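Local coordinates for protein tRNA (uracil(54)-C(5))-methyltransferase (Pyrococcus abyssi, PDB 2JJQ) that methylates C5 of uridine 54 in tRNA, using S-adenosyl-L-methionine as methyl donor and forming 5-methyluridine, at residues C90-L95 / H414-E419; V119-I124 / Q272-Q277; E377-I382 / L399-D404. All blocks are in the same frame, centred on the assembly; numbering follows the deposited sequence.

Interaction 1 (C90-L95 / H414-E419); sequences CTLQHL and HTPHVE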
loop_
_atom_site.group_PDB
_atom_site.type_symbol
_atom_site.label_atom_id
_atom_site.label_comp_id
_atom_site.label_asym_id
_atom_site.label_seq_id
_atom_site.Cartn_x
_atom_site.Cartn_y
_atom_site.Cartn_z
ATOM N N CYS A 90 -4.095 -10.221 -4.108
ATOM C CA CYS A 90 -5.443 -9.901 -4.612
ATOM C C CYS A 90 -6.507 -10.965 -4.290
ATOM O O CYS A 90 -7.187 -11.528 -5.171
ATOM C CB CYS A 90 -5.379 -9.644 -6.105
ATOM S SG CYS A 90 -4.392 -8.163 -6.460
ATOM N N THR A 91 -6.672 -11.206 -3.016
ATOM C CA THR A 91 -7.503 -12.306 -2.584
ATOM C C THR A 91 -8.999 -12.138 -2.825
ATOM O O THR A 91 -9.783 -13.075 -2.620
ATOM C CB THR A 91 -7.213 -12.555 -1.149
ATOM O OG1 THR A 91 -7.290 -11.298 -0.479
ATOM C CG2 THR A 91 -5.755 -13.105 -1.067
ATOM N N LEU A 92 -9.410 -10.949 -3.265
ATOM C CA LEU A 92 -10.849 -10.762 -3.606
ATOM C C LEU A 92 -11.055 -10.531 -5.097
ATOM O O LEU A 92 -12.130 -10.100 -5.493
ATOM C CB LEU A 92 -11.485 -9.592 -2.854
ATOM C CG LEU A 92 -11.458 -9.566 -1.309
ATOM C CD1 LEU A 92 -12.117 -8.311 -0.779
ATOM C CD2 LEU A 92 -12.013 -10.841 -0.690
ATOM N N GLN A 93 -10.037 -10.788 -5.918
ATOM C CA GLN A 93 -10.101 -10.445 -7.357
ATOM C C GLN A 93 -11.131 -11.225 -8.129
ATOM O O GLN A 93 -11.479 -10.859 -9.247
ATOM C CB GLN A 93 -8.752 -10.672 -8.054
ATOM C CG GLN A 93 -8.627 -9.760 -9.270
ATOM C CD GLN A 93 -7.244 -9.825 -10.002
ATOM O OE1 GLN A 93 -6.200 -9.465 -9.446
ATOM N NE2 GLN A 93 -7.271 -10.234 -11.271
ATOM N N HIS A 94 -11.603 -12.312 -7.539
ATOM C CA HIS A 94 -12.620 -13.190 -8.195
ATOM C C HIS A 94 -14.031 -12.631 -7.991
ATOM O O HIS A 94 -15.021 -13.212 -8.482
ATOM C CB HIS A 94 -12.534 -14.573 -7.593
ATOM C CG HIS A 94 -12.781 -14.583 -6.103
ATOM N ND1 HIS A 94 -11.926 -13.988 -5.199
ATOM C CD2 HIS A 94 -13.785 -15.112 -5.369
ATOM C CE1 HIS A 94 -12.405 -14.123 -3.974
ATOM N NE2 HIS A 94 -13.523 -14.822 -4.046
ATOM N N LEU A 95 -14.123 -11.517 -7.261
ATOM C CA LEU A 95 -15.445 -10.897 -6.904
ATOM C C LEU A 95 -15.717 -9.610 -7.668
ATOM O O LEU A 95 -14.823 -8.773 -7.800
ATOM C CB LEU A 95 -15.491 -10.572 -5.416
ATOM C CG LEU A 95 -15.274 -11.750 -4.460
ATOM C CD1 LEU A 95 -15.253 -11.145 -3.065
ATOM C CD2 LEU A 95 -16.348 -12.822 -4.615
ATOM N N HIS A 414 -9.514 -5.371 -4.628
ATOM C CA HIS A 414 -9.178 -6.787 -4.777
ATOM C C HIS A 414 -8.492 -7.394 -3.562
ATOM O O HIS A 414 -8.027 -8.533 -3.632
ATOM C CB HIS A 414 -8.359 -7.101 -6.043
ATOM C CG HIS A 414 -8.873 -6.414 -7.264
ATOM N ND1 HIS A 414 -10.165 -6.581 -7.717
ATOM C CD2 HIS A 414 -8.282 -5.539 -8.123
ATOM C CE1 HIS A 414 -10.354 -5.865 -8.814
ATOM N NE2 HIS A 414 -9.226 -5.208 -9.081
ATOM N N THR A 415 -8.416 -6.639 -2.471
ATOM C CA THR A 415 -7.929 -7.148 -1.193
ATOM C C THR A 415 -9.009 -6.830 -0.158
ATOM O O THR A 415 -9.877 -5.962 -0.395
ATOM C CB THR A 415 -6.626 -6.440 -0.757
ATOM O OG1 THR A 415 -6.974 -5.168 -0.191
ATOM C CG2 THR A 415 -5.682 -6.214 -1.952
ATOM N N PRO A 416 -8.944 -7.481 1.029
ATOM C CA PRO A 416 -9.904 -7.139 2.079
ATOM C C PRO A 416 -9.650 -5.813 2.806
ATOM O O PRO A 416 -10.408 -5.452 3.699
ATOM C CB PRO A 416 -9.778 -8.302 3.086
ATOM C CG PRO A 416 -8.758 -9.208 2.571
ATOM C CD PRO A 416 -8.035 -8.575 1.419
ATOM N N HIS A 417 -8.591 -5.094 2.425
ATOM C CA HIS A 417 -8.143 -3.947 3.198
ATOM C C HIS A 417 -8.805 -2.661 2.788
ATOM O O HIS A 417 -9.169 -2.457 1.623
ATOM C CB HIS A 417 -6.629 -3.781 3.058
ATOM C CG HIS A 417 -5.873 -5.033 3.340
ATOM N ND1 HIS A 417 -6.005 -5.724 4.522
ATOM C CD2 HIS A 417 -5.023 -5.753 2.573
ATOM C CE1 HIS A 417 -5.237 -6.796 4.487
ATOM N NE2 HIS A 417 -4.619 -6.828 3.323
ATOM N N VAL A 418 -8.964 -1.774 3.755
ATOM C CA VAL A 418 -9.540 -0.483 3.442
ATOM C C VAL A 418 -8.757 0.594 4.209
ATOM O O VAL A 418 -8.083 0.243 5.195
ATOM C CB VAL A 418 -11.042 -0.498 3.796
ATOM C CG1 VAL A 418 -11.235 -0.026 5.246
ATOM C CG2 VAL A 418 -11.800 0.363 2.850
ATOM N N GLU A 419 -8.814 1.845 3.753
ATOM C CA GLU A 419 -8.214 2.997 4.432
ATOM C C GLU A 419 -9.274 3.885 5.083
ATOM O O GLU A 419 -10.075 4.496 4.396
ATOM C CB GLU A 419 -7.450 3.845 3.441
ATOM C CG GLU A 419 -6.724 5.017 4.075
ATOM C CD GLU A 419 -5.309 4.658 4.493
ATOM O OE1 GLU A 419 -5.054 3.460 4.723
ATOM O OE2 GLU A 419 -4.445 5.566 4.525
#
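Two loop segments meet where the type I turn Cys90-Gln93 points a backbone N-H at the carbonyl of His414: Leu92 N gives a nearly straight hydrogen bond to His414 O (2.8 Å, 163° at the hydrogen), from above the carbonyl plane. The turn carries Cys90, by similarity a ligand of the 4Fe-4S cluster, so the contact joins the probable cluster-binding region to the catalytic domain just before the strand that begins at Glu419, the predicted proton acceptor. Cys90 CA also approaches His414 O, as a C-H...O contact of 3.1 Å.

His414 has the most surface buried here. Gln93 CG lies over one face of its imidazole, 4.1 Å from the ring centroid and offset toward the rim; with CG anti to the backbone N (chi1 -154°), the methylene meets the ring while the amide plane is turned 54° from it. His414 NE2 bonds outside the pair, to Ile124 O, which helps fix the rotation of the ring. Leu92 aims at the other segment and lays CD1 against the Thr415-Pro416 peptide, where Phe103 of helix 97-112 touches both Leu92 and Pro416. Thr415 OG1 accepts from His417 N, an ST turn, and also bonds to Phe412 O. Thr91 crosses Pro416 at about a right angle, its OG1 3.4 Å from Pro416 CD.

Interaction 2 (V119-I124 / Q272-Q277); sequences VPSPKI and QTNSYQ. With SAH (S-adenosyl-L-homocysteine), chain B.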
loop_
_atom_site.group_PDB
_atom_site.type_symbol
_atom_site.label_atom_id
_atom_site.label_comp_id
_atom_site.label_asym_id
_atom_site.label_seq_id
_atom_site.Cartn_x
_atom_site.Cartn_y
_atom_site.Cartn_z
ATOM N N VAL A 119 -15.621 4.742 -0.206
ATOM C CA VAL A 119 -15.460 5.401 -1.519
ATOM C C VAL A 119 -14.725 4.476 -2.478
ATOM O O VAL A 119 -13.624 4.007 -2.134
ATOM C CB VAL A 119 -14.675 6.725 -1.347
ATOM C CG1 VAL A 119 -14.448 7.474 -2.696
ATOM C CG2 VAL A 119 -15.343 7.600 -0.255
ATOM N N PRO A 120 -15.335 4.191 -3.648
ATOM C CA PRO A 120 -14.720 3.309 -4.653
ATOM C C PRO A 120 -13.443 3.903 -5.158
ATOM O O PRO A 120 -13.294 5.140 -5.218
ATOM C CB PRO A 120 -15.766 3.255 -5.804
ATOM C CG PRO A 120 -17.028 3.840 -5.252
ATOM C CD PRO A 120 -16.616 4.757 -4.123
ATOM N N SER A 121 -12.465 3.040 -5.433
ATOM C CA SER A 121 -11.283 3.479 -6.174
ATOM C C SER A 121 -11.719 3.954 -7.588
ATOM O O SER A 121 -12.589 3.293 -8.217
ATOM C CB SER A 121 -10.275 2.350 -6.255
ATOM O OG SER A 121 -9.113 2.797 -6.940
ATOM N N PRO A 122 -11.206 5.128 -8.042
ATOM C CA PRO A 122 -11.607 5.670 -9.359
ATOM C C PRO A 122 -11.292 4.692 -10.464
ATOM O O PRO A 122 -12.023 4.655 -11.478
ATOM C CB PRO A 122 -10.770 6.948 -9.461
ATOM C CG PRO A 122 -10.735 7.468 -8.021
ATOM C CD PRO A 122 -10.611 6.173 -7.185
ATOM N N LYS A 123 -10.236 3.905 -10.282
ATOM C CA LYS A 123 -9.873 2.834 -11.228
ATOM C C LYS A 123 -9.564 1.590 -10.468
ATOM O O LYS A 123 -9.082 1.677 -9.357
ATOM C CB LYS A 123 -8.672 3.203 -12.080
ATOM C CG LYS A 123 -8.843 4.441 -12.963
ATOM C CD LYS A 123 -7.627 4.493 -13.896
ATOM C CE LYS A 123 -7.670 5.680 -14.863
ATOM N NZ LYS A 123 -8.453 5.432 -16.093
ATOM N N ILE A 124 -9.836 0.412 -11.040
ATOM C CA ILE A 124 -9.512 -0.803 -10.290
ATOM C C ILE A 124 -8.604 -1.713 -11.077
ATOM O O ILE A 124 -8.258 -2.816 -10.617
ATOM C CB ILE A 124 -10.761 -1.603 -9.926
ATOM C CG1 ILE A 124 -11.574 -1.909 -11.196
ATOM C CG2 ILE A 124 -11.626 -0.844 -8.903
ATOM C CD1 ILE A 124 -12.740 -2.888 -10.900
ATOM N N GLN A 272 1.882 6.255 -1.204
ATOM C CA GLN A 272 0.629 5.545 -1.297
ATOM C C GLN A 272 0.589 4.779 -2.654
ATOM O O GLN A 272 0.932 5.349 -3.706
ATOM C CB GLN A 272 -0.542 6.538 -1.258
ATOM C CG GLN A 272 -0.472 7.529 -0.096
ATOM C CD GLN A 272 -0.891 6.820 1.137
ATOM O OE1 GLN A 272 -1.593 5.806 1.057
ATOM N NE2 GLN A 272 -0.447 7.307 2.297
ATOM N N THR A 273 0.127 3.523 -2.635
ATOM C CA THR A 273 0.241 2.661 -3.822
ATOM C C THR A 273 -0.867 2.841 -4.853
ATOM O O THR A 273 -0.728 2.352 -5.961
ATOM C CB THR A 273 0.307 1.195 -3.446
ATOM O OG1 THR A 273 -0.834 0.873 -2.634
ATOM C CG2 THR A 273 1.572 0.931 -2.616
ATOM N N ASN A 274 -1.969 3.474 -4.473
ATOM C CA ASN A 274 -3.078 3.682 -5.403
ATOM C C ASN A 274 -3.161 5.175 -5.690
ATOM O O ASN A 274 -3.677 5.950 -4.909
ATOM C CB ASN A 274 -4.358 3.085 -4.810
ATOM C CG ASN A 274 -5.585 3.321 -5.675
ATOM O OD1 ASN A 274 -5.609 4.200 -6.555
ATOM N ND2 ASN A 274 -6.654 2.588 -5.357
ATOM N N SER A 275 -2.602 5.580 -6.814
ATOM C CA SER A 275 -2.479 7.029 -7.020
ATOM C C SER A 275 -3.855 7.662 -7.119
ATOM O O SER A 275 -4.040 8.821 -6.709
ATOM C CB SER A 275 -1.669 7.341 -8.282
ATOM O OG SER A 275 -0.326 6.896 -8.095
ATOM N N TYR A 276 -4.827 6.921 -7.665
ATOM C CA TYR A 276 -6.143 7.543 -7.976
ATOM C C TYR A 276 -6.890 7.849 -6.727
ATOM O O TYR A 276 -7.401 8.964 -6.535
ATOM C CB TYR A 276 -6.958 6.631 -8.877
ATOM C CG TYR A 276 -6.363 6.627 -10.272
ATOM C CD1 TYR A 276 -6.714 7.607 -11.192
ATOM C CD2 TYR A 276 -5.379 5.699 -10.632
ATOM C CE1 TYR A 276 -6.131 7.640 -12.478
ATOM C CE2 TYR A 276 -4.808 5.722 -11.914
ATOM C CZ TYR A 276 -5.183 6.698 -12.812
ATOM O OH TYR A 276 -4.645 6.715 -14.093
ATOM N N GLN A 277 -6.883 6.876 -5.826
ATOM C CA GLN A 277 -7.516 7.097 -4.507
ATOM C C GLN A 277 -6.697 8.021 -3.662
ATOM O O GLN A 277 -7.237 8.650 -2.753
ATOM C CB GLN A 277 -7.515 5.862 -3.694
ATOM C CG GLN A 277 -8.688 5.090 -3.658
ATOM C CD GLN A 277 -10.036 5.746 -3.260
ATOM O OE1 GLN A 277 -10.283 6.982 -3.214
ATOM N NE2 GLN A 277 -10.961 4.841 -3.102
HETATM N N SAH B . 1.325 9.589 6.264
HETATM C CA SAH B . 2.400 8.776 5.606
HETATM C CB SAH B . 2.252 7.293 5.941
HETATM C CG SAH B . 2.471 6.993 7.408
HETATM S SD SAH B . 2.950 5.261 7.524
HETATM C C SAH B . 2.247 8.925 4.110
HETATM O O SAH B . 3.092 8.521 3.297
HETATM O OXT SAH B . 1.226 9.442 3.681
HETATM C "C5'" SAH B . 3.362 5.248 9.250
HETATM C "C4'" SAH B . 4.643 6.065 9.496
HETATM O "O4'" SAH B . 5.106 5.937 10.867
HETATM C "C3'" SAH B . 5.835 5.648 8.634
HETATM O "O3'" SAH B . 6.216 6.766 7.807
HETATM C "C2'" SAH B . 6.928 5.246 9.656
HETATM O "O2'" SAH B . 8.267 5.612 9.309
HETATM C "C1'" SAH B . 6.545 6.008 10.890
HETATM N N9 SAH B . 6.798 5.400 12.192
HETATM C C8 SAH B . 6.738 4.089 12.529
HETATM N N7 SAH B . 6.918 3.972 13.872
HETATM C C5 SAH B . 7.054 5.203 14.390
HETATM C C6 SAH B . 7.261 5.792 15.730
HETATM N N6 SAH B . 7.360 4.945 16.784
HETATM N N1 SAH B . 7.350 7.160 15.812
HETATM C C2 SAH B . 7.251 7.969 14.734
HETATM N N3 SAH B . 7.079 7.484 13.497
HETATM C C4 SAH B . 6.965 6.151 13.285
#
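Tyr276 and Gln277, in the first turn of helix 275-288, and Lys123, in the loop after strand 117-119, supply most of the buried surface. The motif is a capped helix start: Asn274 occupies the N-cap, and its OD1 accepts from Gln277 N (3.1 Å, 177° at the hydrogen) and, weakly, from Tyr276 N.

Lys123 runs over one face of the Tyr276 ring. Its CD stands 3.7 Å from the ring centroid, a CH-pi contact offset toward the rim, and CE continues to the phenol end, 3.3 Å from Tyr276 OH. The chain is extended as far as CE and turns only at chi4, about the CD-CE bond, which lays methylenes over the ring. Phe202 meets the same ring edge-to-face, and Pro122 CB packs on Tyr276 CB at the root of the side chain.

Gln277 bends at chi2 (-54°), which carries its amide back to the loop. NE2 donates to Val119 O at 3.0 Å through a markedly bent bond, in its own amide plane but above that of the carbonyl, and has a second acceptor in Asp410 O; OE1 is taken by Asn280 ND2. Both ends of this buried amide are therefore satisfied, which fixes its flip.

Segment 272-277 also reaches the cofactor site, through Gln272, whose NE2 donates to the carboxylate oxygen OXT of S-adenosyl-L-homocysteine. Back at the loop, Asn274 ND2, which also bonds to Met411 O, points almost straight at Ser121 OG (2.9 Å, 171°), in its amide plane, while that hydroxyl donates to Lys123 O.

Interaction 3 (E377-I382 / L399-D404); sequences EKPGVI and LDYRID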
loop_
_atom_site.group_PDB
_atom_site.type_symbol
_atom_site.label_atom_id
_atom_site.label_comp_id
_atom_site.label_asym_id
_atom_site.label_seq_id
_atom_site.Cartn_x
_atom_site.Cartn_y
_atom_site.Cartn_z
ATOM N N GLU A 377 -3.408 17.999 25.938
ATOM C CA GLU A 377 -3.364 19.216 25.131
ATOM C C GLU A 377 -4.678 19.507 24.447
ATOM O O GLU A 377 -5.033 20.676 24.232
ATOM C CB GLU A 377 -2.247 19.141 24.068
ATOM C CG GLU A 377 -0.847 19.140 24.620
ATOM C CD GLU A 377 -0.615 20.231 25.660
ATOM O OE1 GLU A 377 -0.891 21.428 25.351
ATOM O OE2 GLU A 377 -0.143 19.870 26.767
ATOM N N LYS A 378 -5.385 18.450 24.047
ATOM C CA LYS A 378 -6.680 18.585 23.418
ATOM C C LYS A 378 -6.704 19.540 22.217
ATOM O O LYS A 378 -7.454 20.519 22.194
ATOM C CB LYS A 378 -7.748 18.992 24.456
ATOM C CG LYS A 378 -8.016 17.982 25.569
ATOM C CD LYS A 378 -8.622 16.671 25.023
ATOM C CE LYS A 378 -9.814 16.866 24.117
ATOM N NZ LYS A 378 -11.090 17.261 24.831
ATOM N N PRO A 379 -5.923 19.226 21.177
ATOM C CA PRO A 379 -6.123 19.973 19.939
ATOM C C PRO A 379 -7.574 19.862 19.528
ATOM O O PRO A 379 -8.194 18.837 19.808
ATOM C CB PRO A 379 -5.218 19.243 18.928
ATOM C CG PRO A 379 -4.983 17.844 19.505
ATOM C CD PRO A 379 -5.034 18.041 21.015
ATOM N N GLY A 380 -8.113 20.916 18.911
ATOM C CA GLY A 380 -9.509 21.001 18.566
ATOM C C GLY A 380 -9.976 19.840 17.678
ATOM O O GLY A 380 -11.095 19.347 17.833
ATOM N N VAL A 381 -9.079 19.398 16.778
ATOM C CA VAL A 381 -9.421 18.347 15.838
ATOM C C VAL A 381 -8.266 17.340 15.748
ATOM O O VAL A 381 -7.095 17.717 15.670
ATOM C CB VAL A 381 -9.751 18.884 14.425
ATOM C CG1 VAL A 381 -9.988 17.675 13.446
ATOM C CG2 VAL A 381 -11.003 19.766 14.460
ATOM N N ILE A 382 -8.606 16.065 15.800
ATOM C CA ILE A 382 -7.655 15.037 15.397
ATOM C C ILE A 382 -8.159 14.374 14.127
ATOM O O ILE A 382 -9.329 13.965 14.049
ATOM C CB ILE A 382 -7.426 13.951 16.509
ATOM C CG1 ILE A 382 -6.779 14.600 17.726
ATOM C CG2 ILE A 382 -6.565 12.843 15.930
ATOM C CD1 ILE A 382 -6.787 13.676 19.008
ATOM N N LEU A 399 -8.734 7.772 23.412
ATOM C CA LEU A 399 -8.721 9.240 23.253
ATOM C C LEU A 399 -9.951 9.900 23.858
ATOM O O LEU A 399 -11.067 9.399 23.686
ATOM C CB LEU A 399 -8.688 9.564 21.753
ATOM C CG LEU A 399 -7.307 9.258 21.155
ATOM C CD1 LEU A 399 -7.400 9.208 19.624
ATOM C CD2 LEU A 399 -6.157 10.240 21.628
ATOM N N ASP A 400 -9.780 11.072 24.457
ATOM C CA ASP A 400 -10.956 11.807 24.977
ATOM C C ASP A 400 -11.679 12.609 23.906
ATOM O O ASP A 400 -11.854 13.839 24.017
ATOM C CB ASP A 400 -10.559 12.652 26.186
ATOM C CG ASP A 400 -10.019 11.796 27.332
ATOM O OD1 ASP A 400 -10.450 10.621 27.477
ATOM O OD2 ASP A 400 -9.168 12.300 28.092
ATOM N N TYR A 401 -12.123 11.887 22.863
ATOM C CA TYR A 401 -12.664 12.486 21.660
ATOM C C TYR A 401 -13.741 11.584 21.150
ATOM O O TYR A 401 -13.708 10.390 21.405
ATOM C CB TYR A 401 -11.566 12.522 20.553
ATOM C CG TYR A 401 -10.535 13.612 20.740
ATOM C CD1 TYR A 401 -10.576 14.767 19.963
ATOM C CD2 TYR A 401 -9.491 13.476 21.672
ATOM C CE1 TYR A 401 -9.623 15.785 20.140
ATOM C CE2 TYR A 401 -8.542 14.473 21.853
ATOM C CZ TYR A 401 -8.625 15.626 21.075
ATOM O OH TYR A 401 -7.694 16.617 21.215
ATOM N N ARG A 402 -14.670 12.138 20.394
ATOM C CA ARG A 402 -15.694 11.334 19.704
ATOM C C ARG A 402 -15.433 11.369 18.181
ATOM O O ARG A 402 -14.721 12.236 17.728
ATOM C CB ARG A 402 -17.074 11.873 20.023
ATOM C CG ARG A 402 -17.294 13.274 19.514
ATOM C CD ARG A 402 -18.725 13.753 19.751
ATOM N NE ARG A 402 -19.128 14.528 18.590
ATOM C CZ ARG A 402 -19.227 15.846 18.549
ATOM N NH1 ARG A 402 -18.991 16.588 19.633
ATOM N NH2 ARG A 402 -19.581 16.411 17.406
ATOM N N ILE A 403 -15.991 10.417 17.428
ATOM C CA ILE A 403 -15.911 10.459 15.956
ATOM C C ILE A 403 -16.940 11.451 15.422
ATOM O O ILE A 403 -18.161 11.289 15.595
ATOM C CB ILE A 403 -16.140 9.036 15.370
ATOM C CG1 ILE A 403 -15.042 8.124 15.894
ATOM C CG2 ILE A 403 -16.127 9.057 13.845
ATOM C CD1 ILE A 403 -15.352 6.690 15.648
ATOM N N ASP A 404 -16.452 12.531 14.832
ATOM C CA ASP A 404 -17.311 13.566 14.317
ATOM C C ASP A 404 -17.748 13.197 12.890
ATOM O O ASP A 404 -18.935 13.287 12.537
ATOM C CB ASP A 404 -16.534 14.887 14.322
ATOM C CG ASP A 404 -17.296 16.011 13.669
ATOM O OD1 ASP A 404 -18.535 15.995 13.816
ATOM O OD2 ASP A 404 -16.670 16.935 13.069
HETATM O O HOH W 1 -13.052 16.167 23.189
#
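Ile382 CD1 sits over one face of the Tyr401 ring, 3.5 Å from its centroid and only 18° off the normal, a CH-pi contact. The two side chains cross at about a right angle, with the delta methyl displaced toward the CZ and CE2 side of the ring. CG1 lies anti to the carbonyl carbon (chi1 -65°) and chi2 is extended, which sends that methyl across to the aromatic face. Leu399 CD2 adds a looser apolar touch to the same methyl at 4.4 Å, and Leu374 of helix 368-377 also touches Ile382.

Toward the phenol end the contact turns polar. Tyr401 OH donates to Pro379 O at 2.7 Å, arriving in the carbonyl plane on a lone pair, and the acceptor lies in the plane of the ring. Pro379 CD is 3.0 Å from this hydroxyl, a tight approach. Bond, proline and isoleucine together restrict how the ring can turn.

On the side of the ring opposite Ile382, Lys378 NZ stands over the face, 5.0 Å from the centroid, at a long cation-pi distance. The lysine chain is folded at three successive torsions, from chi2 to chi4, and doubles back along the tyrosine, with CE 3.5 Å from Tyr401 CZ. The ammonium completes the outer edge through a water that accepts from Lys378 NZ (2.8 Å) and donates to Asp400 O (2.7 Å). Asp400 is the centre of an inverse gamma turn.

Helix 368-377 ends at Glu377 and helix 389-398 just before Leu399, leading into strands 381-386 and 403-409 of the mixed sheet. Between these two strands lies strand 419-424, antiparallel to both, the insertion that marks the Rossmann-like catalytic domain of class I methyltransferases.

From the N terminus, residues 90-95 come first, and their contact with 414-419 closes a loop of more than 300 residues that contains both other contacts. Interaction 2 closes a smaller loop within it, from 119-124 to 272-277, and interaction 3 follows in series, spanning the rest of strand 381-386 and helix 389-398. None of the three crosses another. Interactions 1 and 2 touch where His414 meets Ile124, thereby connecting the probable cluster-binding loop, the edge of the catalytic sheet and the start of helix 275-288. Interaction 3 lies apart, its centre about 32 Å from that of interaction 1, at the other end of strands 381-386 and 403-409.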